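Local atomic coordinates of aminopeptidase N family protein (Idiomarina loihiensis L2TR, PDB entry 4FGM), a protein that probably acts as a zinc-dependent aminopeptidase of the M61 family, removing residues from the N-terminal end of peptides. Residues 404-412 against 424-432; 183-193 against 218-229. One frame throughout, in Å; residues are numbered along the deposited sequence.

Contact 1: residues 404-412 against 424-432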
loop_
_atom_site.group_PDB
_atom_site.type_symbol
_atom_site.label_atom_id
_atom_site.label_comp_id
_atom_site.label_asym_id
_atom_site.label_seq_id
_atom_site.Cartn_x
_atom_site.Cartn_y
_atom_site.Cartn_z
ATOM N N VAL A 404 -22.818 0.495 4.386
ATOM C CA VAL A 404 -22.604 -0.938 4.275
ATOM C C VAL A 404 -21.307 -1.351 4.975
ATOM O O VAL A 404 -21.254 -2.403 5.627
ATOM C CB VAL A 404 -22.560 -1.376 2.788
ATOM C CG1 VAL A 404 -22.113 -2.830 2.673
ATOM C CG2 VAL A 404 -23.942 -1.197 2.158
HETATM N N MSE A 405 -20.265 -0.527 4.847
HETATM C CA MSE A 405 -18.979 -0.831 5.483
HETATM C C MSE A 405 -19.146 -0.841 7.001
HETATM O O MSE A 405 -18.657 -1.742 7.684
HETATM C CB MSE A 405 -17.908 0.200 5.089
HETATM C CG MSE A 405 -17.556 0.232 3.604
HETATM SE SE MSE A 405 -16.920 -1.470 2.917
HETATM C CE MSE A 405 -15.372 -1.673 4.071
ATOM N N LYS A 406 -19.842 0.171 7.518
ATOM C CA LYS A 406 -20.091 0.280 8.956
ATOM C C LYS A 406 -20.725 -1.011 9.468
ATOM O O LYS A 406 -20.216 -1.657 10.391
ATOM C CB LYS A 406 -21.044 1.444 9.251
ATOM C CG LYS A 406 -21.408 1.579 10.729
ATOM C CD LYS A 406 -22.735 2.300 10.930
ATOM C CE LYS A 406 -23.887 1.315 11.116
ATOM N NZ LYS A 406 -23.866 0.637 12.453
ATOM N N GLU A 407 -21.845 -1.377 8.854
ATOM C CA GLU A 407 -22.576 -2.574 9.232
ATOM C C GLU A 407 -21.749 -3.844 9.076
ATOM O O GLU A 407 -21.731 -4.686 9.978
ATOM C CB GLU A 407 -23.872 -2.661 8.425
ATOM C CG GLU A 407 -24.874 -1.576 8.812
ATOM C CD GLU A 407 -26.101 -1.555 7.923
ATOM O OE1 GLU A 407 -26.478 -2.628 7.409
ATOM O OE2 GLU A 407 -26.700 -0.469 7.751
ATOM N N LEU A 408 -21.056 -3.990 7.950
ATOM C CA LEU A 408 -20.235 -5.181 7.759
ATOM C C LEU A 408 -19.172 -5.247 8.843
ATOM O O LEU A 408 -18.814 -6.329 9.303
ATOM C CB LEU A 408 -19.570 -5.181 6.380
ATOM C CG LEU A 408 -20.457 -5.597 5.203
ATOM C CD1 LEU A 408 -19.707 -5.391 3.894
ATOM C CD2 LEU A 408 -20.861 -7.051 5.359
ATOM N N TRP A 409 -18.676 -4.088 9.266
ATOM C CA TRP A 409 -17.653 -4.069 10.301
ATOM C C TRP A 409 -18.196 -4.522 11.654
ATOM O O TRP A 409 -17.545 -5.292 12.360
ATOM C CB TRP A 409 -17.031 -2.678 10.460
ATOM C CG TRP A 409 -15.924 -2.707 11.470
ATOM C CD1 TRP A 409 -14.675 -3.243 11.305
ATOM C CD2 TRP A 409 -16.007 -2.306 12.840
ATOM N NE1 TRP A 409 -13.983 -3.209 12.488
ATOM C CE2 TRP A 409 -14.777 -2.643 13.451
ATOM C CE3 TRP A 409 -17.008 -1.706 13.619
ATOM C CZ2 TRP A 409 -14.517 -2.393 14.802
ATOM C CZ3 TRP A 409 -16.749 -1.459 14.962
ATOM C CH2 TRP A 409 -15.513 -1.808 15.540
ATOM N N HIS A 410 -19.377 -4.038 12.024
ATOM C CA HIS A 410 -19.968 -4.427 13.306
ATOM C C HIS A 410 -20.360 -5.901 13.329
ATOM O O HIS A 410 -20.284 -6.558 14.367
ATOM C CB HIS A 410 -21.192 -3.567 13.607
ATOM C CG HIS A 410 -20.854 -2.193 14.098
ATOM N ND1 HIS A 410 -20.361 -1.958 15.362
ATOM C CD2 HIS A 410 -20.928 -0.985 13.491
ATOM C CE1 HIS A 410 -20.146 -0.663 15.516
ATOM N NE2 HIS A 410 -20.481 -0.051 14.394
ATOM N N GLU A 411 -20.759 -6.424 12.176
ATOM C CA GLU A 411 -21.163 -7.818 12.086
ATOM C C GLU A 411 -20.008 -8.807 12.060
ATOM O O GLU A 411 -19.960 -9.739 12.860
ATOM C CB GLU A 411 -22.018 -8.049 10.840
ATOM C CG GLU A 411 -23.483 -7.713 11.005
ATOM C CD GLU A 411 -24.329 -8.261 9.869
ATOM O OE1 GLU A 411 -24.189 -9.464 9.544
ATOM O OE2 GLU A 411 -25.137 -7.491 9.307
ATOM N N PHE A 412 -19.073 -8.597 11.142
ATOM C CA PHE A 412 -17.963 -9.522 10.985
ATOM C C PHE A 412 -16.609 -9.031 11.465
ATOM O O PHE A 412 -15.703 -9.839 11.674
ATOM C CB PHE A 412 -17.871 -9.925 9.514
ATOM C CG PHE A 412 -19.164 -10.440 8.950
ATOM C CD1 PHE A 412 -19.630 -11.709 9.291
ATOM C CD2 PHE A 412 -19.936 -9.645 8.107
ATOM C CE1 PHE A 412 -20.839 -12.181 8.796
ATOM C CE2 PHE A 412 -21.154 -10.109 7.606
ATOM C CZ PHE A 412 -21.605 -11.380 7.953
ATOM N N VAL A 424 -19.672 -11.033 1.422
ATOM C CA VAL A 424 -20.140 -9.713 1.014
ATOM C C VAL A 424 -21.248 -9.725 -0.044
ATOM O O VAL A 424 -22.238 -9.005 0.090
ATOM C CB VAL A 424 -18.961 -8.831 0.522
ATOM C CG1 VAL A 424 -19.478 -7.493 -0.004
ATOM C CG2 VAL A 424 -17.995 -8.585 1.670
ATOM N N ILE A 425 -21.104 -10.533 -1.091
ATOM C CA ILE A 425 -22.145 -10.562 -2.116
ATOM C C ILE A 425 -23.453 -11.131 -1.548
ATOM O O ILE A 425 -24.532 -10.583 -1.795
ATOM C CB ILE A 425 -21.712 -11.372 -3.370
ATOM C CG1 ILE A 425 -22.693 -11.100 -4.514
ATOM C CG2 ILE A 425 -21.657 -12.862 -3.060
ATOM C CD1 ILE A 425 -22.336 -11.790 -5.819
ATOM N N ASN A 426 -23.359 -12.213 -0.774
ATOM C CA ASN A 426 -24.546 -12.807 -0.172
ATOM C C ASN A 426 -25.186 -11.825 0.801
ATOM O O ASN A 426 -26.412 -11.718 0.871
ATOM C CB ASN A 426 -24.186 -14.097 0.556
ATOM C CG ASN A 426 -23.824 -15.220 -0.396
ATOM O OD1 ASN A 426 -23.419 -16.295 0.028
ATOM N ND2 ASN A 426 -23.976 -14.974 -1.691
ATOM N N TRP A 427 -24.351 -11.100 1.541
ATOM C CA TRP A 427 -24.837 -10.118 2.506
ATOM C C TRP A 427 -25.661 -9.058 1.778
ATOM O O TRP A 427 -26.659 -8.563 2.298
ATOM C CB TRP A 427 -23.661 -9.449 3.224
ATOM C CG TRP A 427 -24.066 -8.589 4.377
ATOM C CD1 TRP A 427 -24.265 -8.987 5.666
ATOM C CD2 TRP A 427 -24.348 -7.184 4.343
ATOM N NE1 TRP A 427 -24.651 -7.916 6.441
ATOM C CE2 TRP A 427 -24.708 -6.799 5.654
ATOM C CE3 TRP A 427 -24.326 -6.213 3.334
ATOM C CZ2 TRP A 427 -25.051 -5.481 5.979
ATOM C CZ3 TRP A 427 -24.667 -4.899 3.661
ATOM C CH2 TRP A 427 -25.020 -4.548 4.972
ATOM N N LEU A 428 -25.240 -8.709 0.566
ATOM C CA LEU A 428 -25.958 -7.716 -0.220
ATOM C C LEU A 428 -27.181 -8.336 -0.899
ATOM O O LEU A 428 -28.214 -7.680 -1.048
ATOM C CB LEU A 428 -25.023 -7.095 -1.263
ATOM C CG LEU A 428 -23.917 -6.197 -0.698
ATOM C CD1 LEU A 428 -22.823 -5.979 -1.740
ATOM C CD2 LEU A 428 -24.519 -4.880 -0.254
ATOM N N ASN A 429 -27.073 -9.601 -1.297
ATOM C CA ASN A 429 -28.189 -10.280 -1.952
ATOM C C ASN A 429 -29.344 -10.596 -0.999
ATOM O O ASN A 429 -30.445 -10.936 -1.439
ATOM C CB ASN A 429 -27.718 -11.567 -2.635
ATOM C CG ASN A 429 -26.966 -11.297 -3.929
ATOM O OD1 ASN A 429 -27.056 -10.203 -4.492
ATOM N ND2 ASN A 429 -26.232 -12.296 -4.413
ATOM N N GLN A 430 -29.091 -10.487 0.302
ATOM C CA GLN A 430 -30.118 -10.741 1.301
ATOM C C GLN A 430 -30.451 -9.438 2.024
ATOM O O GLN A 430 -30.957 -9.456 3.146
ATOM C CB GLN A 430 -29.651 -11.799 2.308
ATOM C CG GLN A 430 -29.555 -13.246 1.771
ATOM C CD GLN A 430 -30.914 -13.921 1.548
ATOM O OE1 GLN A 430 -31.853 -13.741 2.329
ATOM N NE2 GLN A 430 -31.010 -14.726 0.490
ATOM N N TYR A 431 -30.157 -8.311 1.376
ATOM C CA TYR A 431 -30.437 -6.986 1.938
ATOM C C TYR A 431 -31.713 -6.489 1.261
ATOM O O TYR A 431 -31.770 -6.364 0.036
ATOM C CB TYR A 431 -29.286 -6.015 1.647
ATOM C CG TYR A 431 -29.243 -4.801 2.560
ATOM C CD1 TYR A 431 -28.379 -4.759 3.657
ATOM C CD2 TYR A 431 -30.075 -3.703 2.338
ATOM C CE1 TYR A 431 -28.344 -3.655 4.508
ATOM C CE2 TYR A 431 -30.048 -2.592 3.187
ATOM C CZ TYR A 431 -29.182 -2.577 4.270
ATOM O OH TYR A 431 -29.159 -1.491 5.117
ATOM N N PRO A 432 -32.748 -6.182 2.053
ATOM C CA PRO A 432 -34.040 -5.706 1.553
ATOM C C PRO A 432 -34.065 -4.491 0.632
ATOM O O PRO A 432 -33.611 -3.402 1.001
ATOM C CB PRO A 432 -34.834 -5.467 2.835
ATOM C CG PRO A 432 -33.780 -5.055 3.798
ATOM C CD PRO A 432 -32.694 -6.069 3.520
#
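V424 begins the contact with a modest touch, its CG2 lying 4.3 Å from CD1 of L408. Both side chains also rest on F305 of helix 303-306, so branched aliphatic residues suit this buried spot between the two helices and helix 303-306. One turn on, W427 is the most heavily covered residue of the contact. With CG anti to the backbone N (chi1 -171°), its indole reaches out to the other helix and settles as a knob in the hole formed by V404, E407, L408 and E411. L408 supplies a CH-pi contact: L408 CD2 stands 3.6 Å from the centroid of the W427 five-membered ring, almost straight above one face. At the rim, W427 NE1 donates a nearly straight hydrogen bond (164°) to OE2 of E411, 2.9 Å away; the oxygen lies in the indole plane, whereas the N-H comes in from above the plane of the E411 carboxylate. V404 CG1 comes to 3.4 Å from W427 CZ3 at the six-membered end. F412 CE2 approaches W427 CD1. Such a knob joins two helices, 401-413 and 423-429, whose short segments run at 113° to each other in the helical part of the M61 peptidase fold. Replacing W427, an alanine here is likely to open a gap against L408 and V404 and to leave the E411 carboxylate without its N-H donor. Next along, L428 adds a looser methyl contact, CD2 to V404 CG1 at 4.3 Å. Past the helix end, Y431 turns back so that CE1 lies 3.6 Å from OE1 of E407. E407 OE1 also sits 3.4 Å from CH2 of W427, near the planes of both rings, where weakly positive ring hydrogens probably suit a carboxylate; E407 OE2 forms a salt bridge with R403.

Contact 2: residues 183-193 against 218-229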
loop_
_atom_site.group_PDB
_atom_site.type_symbol
_atom_site.label_atom_id
_atom_site.label_comp_id
_atom_site.label_asym_id
_atom_site.label_seq_id
_atom_site.Cartn_x
_atom_site.Cartn_y
_atom_site.Cartn_z
ATOM N N ILE A 183 -10.197 10.530 21.119
ATOM C CA ILE A 183 -9.117 9.554 21.062
ATOM C C ILE A 183 -7.791 10.240 20.730
ATOM O O ILE A 183 -7.742 11.136 19.882
ATOM C CB ILE A 183 -9.430 8.447 20.023
ATOM C CG1 ILE A 183 -10.711 7.713 20.436
ATOM C CG2 ILE A 183 -8.262 7.462 19.928
ATOM C CD1 ILE A 183 -11.038 6.477 19.596
ATOM N N LYS A 184 -6.723 9.842 21.417
ATOM C CA LYS A 184 -5.412 10.439 21.171
ATOM C C LYS A 184 -4.754 9.887 19.914
ATOM O O LYS A 184 -4.726 8.678 19.691
ATOM C CB LYS A 184 -4.470 10.215 22.355
ATOM C CG LYS A 184 -4.862 10.949 23.620
ATOM C CD LYS A 184 -3.694 11.034 24.587
ATOM C CE LYS A 184 -4.139 11.603 25.919
ATOM N NZ LYS A 184 -4.940 12.842 25.735
ATOM N N HIS A 185 -4.227 10.796 19.099
ATOM C CA HIS A 185 -3.545 10.450 17.857
ATOM C C HIS A 185 -2.183 11.129 17.831
ATOM O O HIS A 185 -1.965 12.139 18.503
ATOM C CB HIS A 185 -4.355 10.918 16.642
ATOM C CG HIS A 185 -5.577 10.097 16.369
ATOM N ND1 HIS A 185 -6.691 10.120 17.184
ATOM C CD2 HIS A 185 -5.863 9.237 15.364
ATOM C CE1 HIS A 185 -7.611 9.311 16.688
ATOM N NE2 HIS A 185 -7.136 8.762 15.584
ATOM N N SER A 186 -1.271 10.573 17.042
ATOM C CA SER A 186 0.073 11.123 16.916
ATOM C C SER A 186 0.590 11.055 15.490
ATOM O O SER A 186 0.368 10.072 14.776
ATOM C CB SER A 186 1.063 10.363 17.807
ATOM O OG SER A 186 0.781 10.549 19.180
ATOM N N LEU A 187 1.264 12.118 15.078
ATOM C CA LEU A 187 1.891 12.157 13.777
ATOM C C LEU A 187 3.359 12.183 14.158
ATOM O O LEU A 187 3.797 13.082 14.877
ATOM C CB LEU A 187 1.538 13.425 13.001
ATOM C CG LEU A 187 2.392 13.565 11.725
ATOM C CD1 LEU A 187 2.150 12.372 10.798
ATOM C CD2 LEU A 187 2.070 14.864 11.020
ATOM N N VAL A 188 4.112 11.187 13.704
ATOM C CA VAL A 188 5.532 11.108 14.023
ATOM C C VAL A 188 6.365 11.143 12.756
ATOM O O VAL A 188 6.103 10.398 11.809
ATOM C CB VAL A 188 5.851 9.811 14.796
ATOM C CG1 VAL A 188 7.325 9.784 15.189
ATOM C CG2 VAL A 188 4.966 9.714 16.016
ATOM N N LEU A 189 7.385 11.993 12.749
ATOM C CA LEU A 189 8.241 12.132 11.575
ATOM C C LEU A 189 9.716 11.920 11.879
ATOM O O LEU A 189 10.227 12.405 12.895
ATOM C CB LEU A 189 8.080 13.532 10.974
ATOM C CG LEU A 189 6.674 14.052 10.672
ATOM C CD1 LEU A 189 6.775 15.489 10.153
ATOM C CD2 LEU A 189 5.997 13.157 9.657
ATOM N N SER A 190 10.393 11.204 10.984
ATOM C CA SER A 190 11.824 10.951 11.099
ATOM C C SER A 190 12.421 11.229 9.720
ATOM O O SER A 190 11.954 10.684 8.715
ATOM C CB SER A 190 12.105 9.500 11.490
ATOM O OG SER A 190 13.507 9.241 11.489
ATOM N N GLY A 191 13.450 12.073 9.675
ATOM C CA GLY A 191 14.077 12.418 8.409
ATOM C C GLY A 191 14.076 13.929 8.263
ATOM O O GLY A 191 13.464 14.614 9.076
ATOM N N ARG A 192 14.765 14.461 7.256
ATOM C CA ARG A 192 14.792 15.910 7.061
ATOM C C ARG A 192 13.464 16.333 6.436
ATOM O O ARG A 192 13.028 15.739 5.456
ATOM C CB ARG A 192 15.961 16.310 6.149
ATOM C CG ARG A 192 17.332 15.949 6.705
ATOM C CD ARG A 192 18.462 16.610 5.923
ATOM N NE ARG A 192 18.958 17.812 6.592
ATOM C CZ ARG A 192 20.091 17.868 7.285
ATOM N NH1 ARG A 192 20.855 16.791 7.400
ATOM N NH2 ARG A 192 20.458 18.998 7.874
ATOM N N HIS A 193 12.820 17.350 7.002
ATOM C CA HIS A 193 11.531 17.821 6.486
ATOM C C HIS A 193 11.233 19.235 6.987
ATOM O O HIS A 193 11.900 19.730 7.885
ATOM C CB HIS A 193 10.416 16.896 6.971
ATOM C CG HIS A 193 10.162 17.011 8.441
ATOM N ND1 HIS A 193 9.389 18.015 8.982
ATOM C CD2 HIS A 193 10.670 16.321 9.488
ATOM C CE1 HIS A 193 9.435 17.939 10.298
ATOM N NE2 HIS A 193 10.207 16.921 10.632
ATOM N N ALA A 218 -14.326 3.000 17.146
ATOM C CA ALA A 218 -12.919 2.812 16.807
ATOM C C ALA A 218 -12.409 1.539 17.474
ATOM O O ALA A 218 -12.667 1.307 18.651
ATOM C CB ALA A 218 -12.106 4.004 17.271
ATOM N N PRO A 219 -11.681 0.692 16.732
ATOM C CA PRO A 219 -11.155 -0.556 17.300
ATOM C C PRO A 219 -9.871 -0.399 18.115
ATOM O O PRO A 219 -9.334 -1.374 18.628
ATOM C CB PRO A 219 -10.953 -1.431 16.067
ATOM C CG PRO A 219 -10.510 -0.433 15.041
ATOM C CD PRO A 219 -11.471 0.731 15.272
ATOM N N PHE A 220 -9.382 0.829 18.234
ATOM C CA PHE A 220 -8.156 1.099 18.984
ATOM C C PHE A 220 -8.408 2.172 20.045
ATOM O O PHE A 220 -9.431 2.855 20.009
ATOM C CB PHE A 220 -7.053 1.571 18.024
ATOM C CG PHE A 220 -7.529 2.581 17.005
ATOM C CD1 PHE A 220 -7.793 2.195 15.693
ATOM C CD2 PHE A 220 -7.729 3.912 17.364
ATOM C CE1 PHE A 220 -8.264 3.119 14.752
ATOM C CE2 PHE A 220 -8.204 4.843 16.432
ATOM C CZ PHE A 220 -8.466 4.446 15.122
ATOM N N GLN A 221 -7.482 2.324 20.986
ATOM C CA GLN A 221 -7.641 3.338 22.026
ATOM C C GLN A 221 -6.770 4.563 21.775
ATOM O O GLN A 221 -6.929 5.594 22.426
ATOM C CB GLN A 221 -7.333 2.753 23.400
ATOM C CG GLN A 221 -8.363 1.746 23.862
ATOM C CD GLN A 221 -8.019 1.157 25.208
ATOM O OE1 GLN A 221 -8.462 1.645 26.250
ATOM N NE2 GLN A 221 -7.202 0.106 25.198
ATOM N N SER A 222 -5.848 4.435 20.830
ATOM C CA SER A 222 -4.957 5.525 20.452
ATOM C C SER A 222 -4.374 5.118 19.104
ATOM O O SER A 222 -4.390 3.935 18.759
ATOM C CB SER A 222 -3.844 5.702 21.479
ATOM O OG SER A 222 -2.939 4.620 21.426
ATOM N N TYR A 223 -3.875 6.078 18.336
ATOM C CA TYR A 223 -3.325 5.737 17.034
ATOM C C TYR A 223 -2.122 6.600 16.662
ATOM O O TYR A 223 -2.099 7.803 16.937
ATOM C CB TYR A 223 -4.425 5.847 15.978
ATOM C CG TYR A 223 -4.046 5.291 14.627
ATOM C CD1 TYR A 223 -3.311 6.050 13.717
ATOM C CD2 TYR A 223 -4.431 4.004 14.256
ATOM C CE1 TYR A 223 -2.975 5.544 12.471
ATOM C CE2 TYR A 223 -4.094 3.487 13.011
ATOM C CZ TYR A 223 -3.370 4.266 12.120
ATOM O OH TYR A 223 -3.084 3.779 10.865
ATOM N N THR A 224 -1.125 5.977 16.036
ATOM C CA THR A 224 0.092 6.688 15.657
ATOM C C THR A 224 0.480 6.523 14.198
ATOM O O THR A 224 0.543 5.403 13.681
ATOM C CB THR A 224 1.304 6.206 16.471
ATOM O OG1 THR A 224 0.903 5.922 17.816
ATOM C CG2 THR A 224 2.393 7.283 16.469
ATOM N N PHE A 225 0.759 7.644 13.542
ATOM C CA PHE A 225 1.185 7.621 12.145
ATOM C C PHE A 225 2.710 7.721 12.143
ATOM O O PHE A 225 3.257 8.818 12.274
ATOM C CB PHE A 225 0.593 8.805 11.377
ATOM C CG PHE A 225 -0.888 8.710 11.145
ATOM C CD1 PHE A 225 -1.789 9.243 12.061
ATOM C CD2 PHE A 225 -1.384 8.093 10.004
ATOM C CE1 PHE A 225 -3.172 9.176 11.828
ATOM C CE2 PHE A 225 -2.753 8.021 9.768
ATOM C CZ PHE A 225 -3.650 8.559 10.684
ATOM N N LEU A 226 3.387 6.576 12.030
ATOM C CA LEU A 226 4.851 6.542 12.028
ATOM C C LEU A 226 5.328 6.861 10.617
ATOM O O LEU A 226 5.114 6.083 9.684
ATOM C CB LEU A 226 5.349 5.164 12.466
ATOM C CG LEU A 226 4.780 4.680 13.804
ATOM C CD1 LEU A 226 5.364 3.305 14.138
ATOM C CD2 LEU A 226 5.108 5.684 14.912
ATOM N N THR A 227 5.996 7.998 10.470
ATOM C CA THR A 227 6.422 8.441 9.155
ATOM C C THR A 227 7.898 8.667 8.910
ATOM O O THR A 227 8.537 9.464 9.590
ATOM C CB THR A 227 5.695 9.758 8.789
ATOM O OG1 THR A 227 4.286 9.588 8.978
ATOM C CG2 THR A 227 5.958 10.139 7.340
HETATM N N MSE A 228 8.428 7.960 7.920
HETATM C CA MSE A 228 9.813 8.134 7.507
HETATM C C MSE A 228 9.747 9.065 6.288
HETATM O O MSE A 228 9.010 8.810 5.321
HETATM C CB MSE A 228 10.446 6.797 7.129
HETATM C CG MSE A 228 10.894 5.992 8.323
HETATM SE SE MSE A 228 11.539 4.248 7.821
HETATM C CE MSE A 228 9.827 3.445 7.403
ATOM N N VAL A 229 10.505 10.150 6.342
ATOM C CA VAL A 229 10.500 11.118 5.258
ATOM C C VAL A 229 11.809 11.120 4.492
ATOM O O VAL A 229 12.859 11.438 5.054
ATOM C CB VAL A 229 10.251 12.547 5.793
ATOM C CG1 VAL A 229 9.995 13.499 4.629
ATOM C CG2 VAL A 229 9.078 12.544 6.760
HETATM O O HOH W 1 13.898 9.196 6.765
HETATM O O HOH W 2 15.000 12.840 4.894
#
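S186 and F225 share one of the straightest bonds of a parallel ladder, F225 N to S186 O at 2.8 Å with an N-H...O angle of 174°. The chain of bonds continues in the alternating manner of parallel strands: S186 N and V188 N bind the carbonyls of Y223 and F225, Y223 N and T227 N in turn bind those of K184 and V188, S190 N binds T227 O, and V229 N closes on S190 O at 2.8 Å. Beyond that end, a water accepts from R192 N and donates to V229 O, bridging the strands as they part. G191 adopts backbone angles (phi 125°) at which a CB would press on the carbonyl O of S190 and also collide with V229 O, so glycine suits this place. H185 lies at the other end of the ladder; its ND1 donates to I183 O (3.1 Å) from above the carbonyl plane, and NE2 is hydrogen-bonded to OH of Y275, so the imidazole is probably fixed in rotation.

H185, L187 and L189 share a face of the sheet with Y223, F225 and T227. There L189 CD2 runs beside T227 CB at 3.5 Å, and L187 CD1 crosses to F225 CB at 3.9 Å. Helix 197-215 packs on this face through C208, I200 and T201. On the reverse face T224 turns CG2 anti to its own N (chi1 -37° for OG1), placing that methyl 3.6 Å from V188 CG2; the beta-branched T224 and V188 mesh there beside the small S186, with L169 of strand 168-171 touching V188 and L226. Outermost, I183 CD1 meets A218 CB at 3.6 Å.

Strand 183-190, helix 197-215 and strand 222-230 thus form a beta-alpha-beta crossover within a mixed five-stranded sheet beside the zinc site, the Y223 side chain being about 7 Å from that of the zinc ligand H277.

In the fold
Following the chain from the N terminus, contact 2 comes first: strand 183-190 leads through helix 197-215 and returns as strand 222-230, closing a loop with 24 residues between segments 183-193 and 218-229. The chain then adds strands 235-238 and 242-248 to the sheet and runs into helix 262-277, which carries the zinc ligands H273 and H277. Only much later, after several more helices, does contact 1 close a short loop, with 11 residues between segments 404-412 and 424-432. The two are therefore in series, neither nested nor crossed. Their centres lie 31 Å apart, yet they meet where W409 CZ2 packs on P219 CB at 3.9 Å, joining the helical region to the approach of strand 222-230.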